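Vestitone reductase (Medicago sativa, PDB 2P4H) catalyses the NADPH-dependent, stereospecific reduction of (3R)-vestitone to the isoflavanol DMI, the penultimate step in making the phytoalexin medicarpin. Local coordinates at residues 18-23 and 233-238. Residues are numbered along the deposited sequence; the frame is centred on the assembly and turned at random.
Sequences IKSLLE and AHIYLL
Ile235 reaches across to Ser20 and Leu21 because its CG1 branch stands anti to its own carbonyl carbon (chi1 -65°) and then runs on extended to CD1 (chi2 176°). Ser20 answers with OG turned anti to its backbone N (chi1 173°). The contact joins two helices of the Rossmann-type domain, 12-23 and 227-239, packed side by side against the central parallel sheet. Helix 12-23 follows strand 3-7, and the glycine-rich segment predicted to bind NADP(+) runs into its first turn. Helix 227-239 comes more than 200 residues later.

The backbones stay well apart. The nearest CA atoms, those of Leu21 and Ile235, are 7.8 Å from each other, and only side chains meet. The side chains of Leu21 and Ile235 run antiparallel and pass side by side, CD2 of Leu21 lying 4.1 Å from CG1 of Ile235. No hydrogen bond links the two segments, which bury 116 Å² between them, both sides summed. Ser20 and Leu21 are buried in the fold, while Ile235 stays partly exposed.

On the sheet side, Leu21 also rests on Val28 of strand 27-31. On the other segment, His234 and Leu237 touch Ile121 of strand 119-125. Each helix is thus seated on its own part of the sheet. Asn24, in the loop after helix 12-23, touches Ile235 and donates a hydrogen bond to Ser20 O.

Between the two segments, the closest approach is a van der Waals contact, the methyl CD1 of Ile235 on the hydroxyl OG of Ser20, at 3.6 Å.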
loop_
_atom_site.group_PDB
_atom_site.type_symbol
_atom_site.label_atom_id
_atom_site.label_comp_id
_atom_site.label_asym_id
_atom_site.label_seq_id
_atom_site.Cartn_x
_atom_site.Cartn_y
_atom_site.Cartn_z
ATOM N N ILE A 18 6.690 -6.733 -7.427
ATOM C CA ILE A 18 7.723 -7.219 -8.341
ATOM C C ILE A 18 7.418 -8.678 -8.686
ATOM O O ILE A 18 7.490 -9.084 -9.846
ATOM C CB ILE A 18 9.130 -7.112 -7.707
ATOM C CG1 ILE A 18 9.544 -5.638 -7.636
ATOM C CG2 ILE A 18 10.141 -7.928 -8.513
ATOM C CD1 ILE A 18 10.883 -5.397 -6.988
ATOM N N LYS A 19 7.070 -9.459 -7.668
ATOM C CA LYS A 19 6.723 -10.866 -7.854
ATOM C C LYS A 19 5.580 -10.972 -8.867
ATOM O O LYS A 19 5.643 -11.747 -9.827
ATOM C CB LYS A 19 6.291 -11.462 -6.509
ATOM C CG LYS A 19 5.730 -12.870 -6.571
ATOM C CD LYS A 19 5.321 -13.330 -5.177
ATOM C CE LYS A 19 4.681 -14.713 -5.186
ATOM N NZ LYS A 19 3.378 -14.734 -5.900
ATOM N N SER A 20 4.542 -10.173 -8.649
ATOM C CA SER A 20 3.366 -10.148 -9.508
ATOM C C SER A 20 3.684 -9.741 -10.944
ATOM O O SER A 20 3.210 -10.364 -11.896
ATOM C CB SER A 20 2.328 -9.189 -8.920
ATOM O OG SER A 20 1.237 -8.997 -9.801
ATOM N N LEU A 21 4.477 -8.689 -11.102
ATOM C CA LEU A 21 4.841 -8.221 -12.435
ATOM C C LEU A 21 5.575 -9.303 -13.218
ATOM O O LEU A 21 5.293 -9.528 -14.395
ATOM C CB LEU A 21 5.715 -6.968 -12.332
ATOM C CG LEU A 21 4.973 -5.670 -12.000
ATOM C CD1 LEU A 21 5.971 -4.586 -11.617
ATOM C CD2 LEU A 21 4.139 -5.241 -13.205
ATOM N N LEU A 22 6.512 -9.975 -12.563
ATOM C CA LEU A 22 7.272 -11.024 -13.224
ATOM C C LEU A 22 6.367 -12.188 -13.618
ATOM O O LEU A 22 6.518 -12.761 -14.698
ATOM C CB LEU A 22 8.406 -11.502 -12.313
ATOM C CG LEU A 22 9.530 -10.487 -12.064
ATOM C CD1 LEU A 22 10.485 -11.029 -11.019
ATOM C CD2 LEU A 22 10.272 -10.198 -13.365
ATOM N N GLU A 23 5.417 -12.530 -12.753
ATOM C CA GLU A 23 4.494 -13.626 -13.038
ATOM C C GLU A 23 3.587 -13.286 -14.212
ATOM O O GLU A 23 3.148 -14.175 -14.944
ATOM C CB GLU A 23 3.615 -13.926 -11.821
ATOM C CG GLU A 23 4.374 -14.249 -10.552
ATOM C CD GLU A 23 3.451 -14.490 -9.374
ATOM O OE1 GLU A 23 2.414 -13.798 -9.283
ATOM O OE2 GLU A 23 3.769 -15.357 -8.536
ATOM N N ALA A 233 -4.496 -4.476 -9.030
ATOM C CA ALA A 233 -5.031 -3.143 -9.312
ATOM C C ALA A 233 -3.995 -2.286 -10.034
ATOM O O ALA A 233 -4.343 -1.512 -10.923
ATOM C CB ALA A 233 -5.467 -2.466 -8.019
ATOM N N HIS A 234 -2.727 -2.414 -9.646
ATOM C CA HIS A 234 -1.654 -1.661 -10.293
ATOM C C HIS A 234 -1.577 -2.035 -11.769
ATOM O O HIS A 234 -1.522 -1.167 -12.639
ATOM C CB HIS A 234 -0.299 -1.962 -9.635
ATOM C CG HIS A 234 -0.042 -1.186 -8.379
ATOM N ND1 HIS A 234 0.827 -0.117 -8.323
ATOM C CD2 HIS A 234 -0.530 -1.339 -7.125
ATOM C CE1 HIS A 234 0.865 0.353 -7.088
ATOM N NE2 HIS A 234 0.050 -0.372 -6.342
ATOM N N ILE A 235 -1.575 -3.333 -12.050
ATOM C CA ILE A 235 -1.493 -3.798 -13.426
ATOM C C ILE A 235 -2.731 -3.380 -14.218
ATOM O O ILE A 235 -2.627 -2.958 -15.369
ATOM C CB ILE A 235 -1.309 -5.332 -13.466
ATOM C CG1 ILE A 235 0.047 -5.695 -12.851
ATOM C CG2 ILE A 235 -1.393 -5.838 -14.904
ATOM C CD1 ILE A 235 0.302 -7.190 -12.736
ATOM N N TYR A 236 -3.900 -3.475 -13.594
ATOM C CA TYR A 236 -5.140 -3.090 -14.256
ATOM C C TYR A 236 -5.121 -1.619 -14.677
ATOM O O TYR A 236 -5.448 -1.279 -15.817
ATOM C CB TYR A 236 -6.339 -3.330 -13.332
ATOM C CG TYR A 236 -7.659 -2.993 -13.986
ATOM C CD1 TYR A 236 -8.307 -3.916 -14.808
ATOM C CD2 TYR A 236 -8.228 -1.729 -13.836
ATOM C CE1 TYR A 236 -9.484 -3.586 -15.468
ATOM C CE2 TYR A 236 -9.406 -1.385 -14.495
ATOM C CZ TYR A 236 -10.029 -2.319 -15.308
ATOM O OH TYR A 236 -11.197 -1.986 -15.954
ATOM N N LEU A 237 -4.738 -0.743 -13.755
ATOM C CA LEU A 237 -4.704 0.686 -14.041
ATOM C C LEU A 237 -3.606 1.062 -15.033
ATOM O O LEU A 237 -3.689 2.095 -15.697
ATOM C CB LEU A 237 -4.562 1.468 -12.734
ATOM C CG LEU A 237 -5.800 1.313 -11.840
ATOM C CD1 LEU A 237 -5.521 1.864 -10.451
ATOM C CD2 LEU A 237 -6.986 2.023 -12.482
ATOM N N LEU A 238 -2.579 0.228 -15.135
ATOM C CA LEU A 238 -1.506 0.478 -16.087
ATOM C C LEU A 238 -1.967 0.084 -17.492
ATOM O O LEU A 238 -1.662 0.771 -18.468
ATOM C CB LEU A 238 -0.264 -0.343 -15.727
ATOM C CG LEU A 238 0.826 -0.426 -16.804
ATOM C CD1 LEU A 238 1.451 0.943 -17.023
ATOM C CD2 LEU A 238 1.884 -1.432 -16.382
#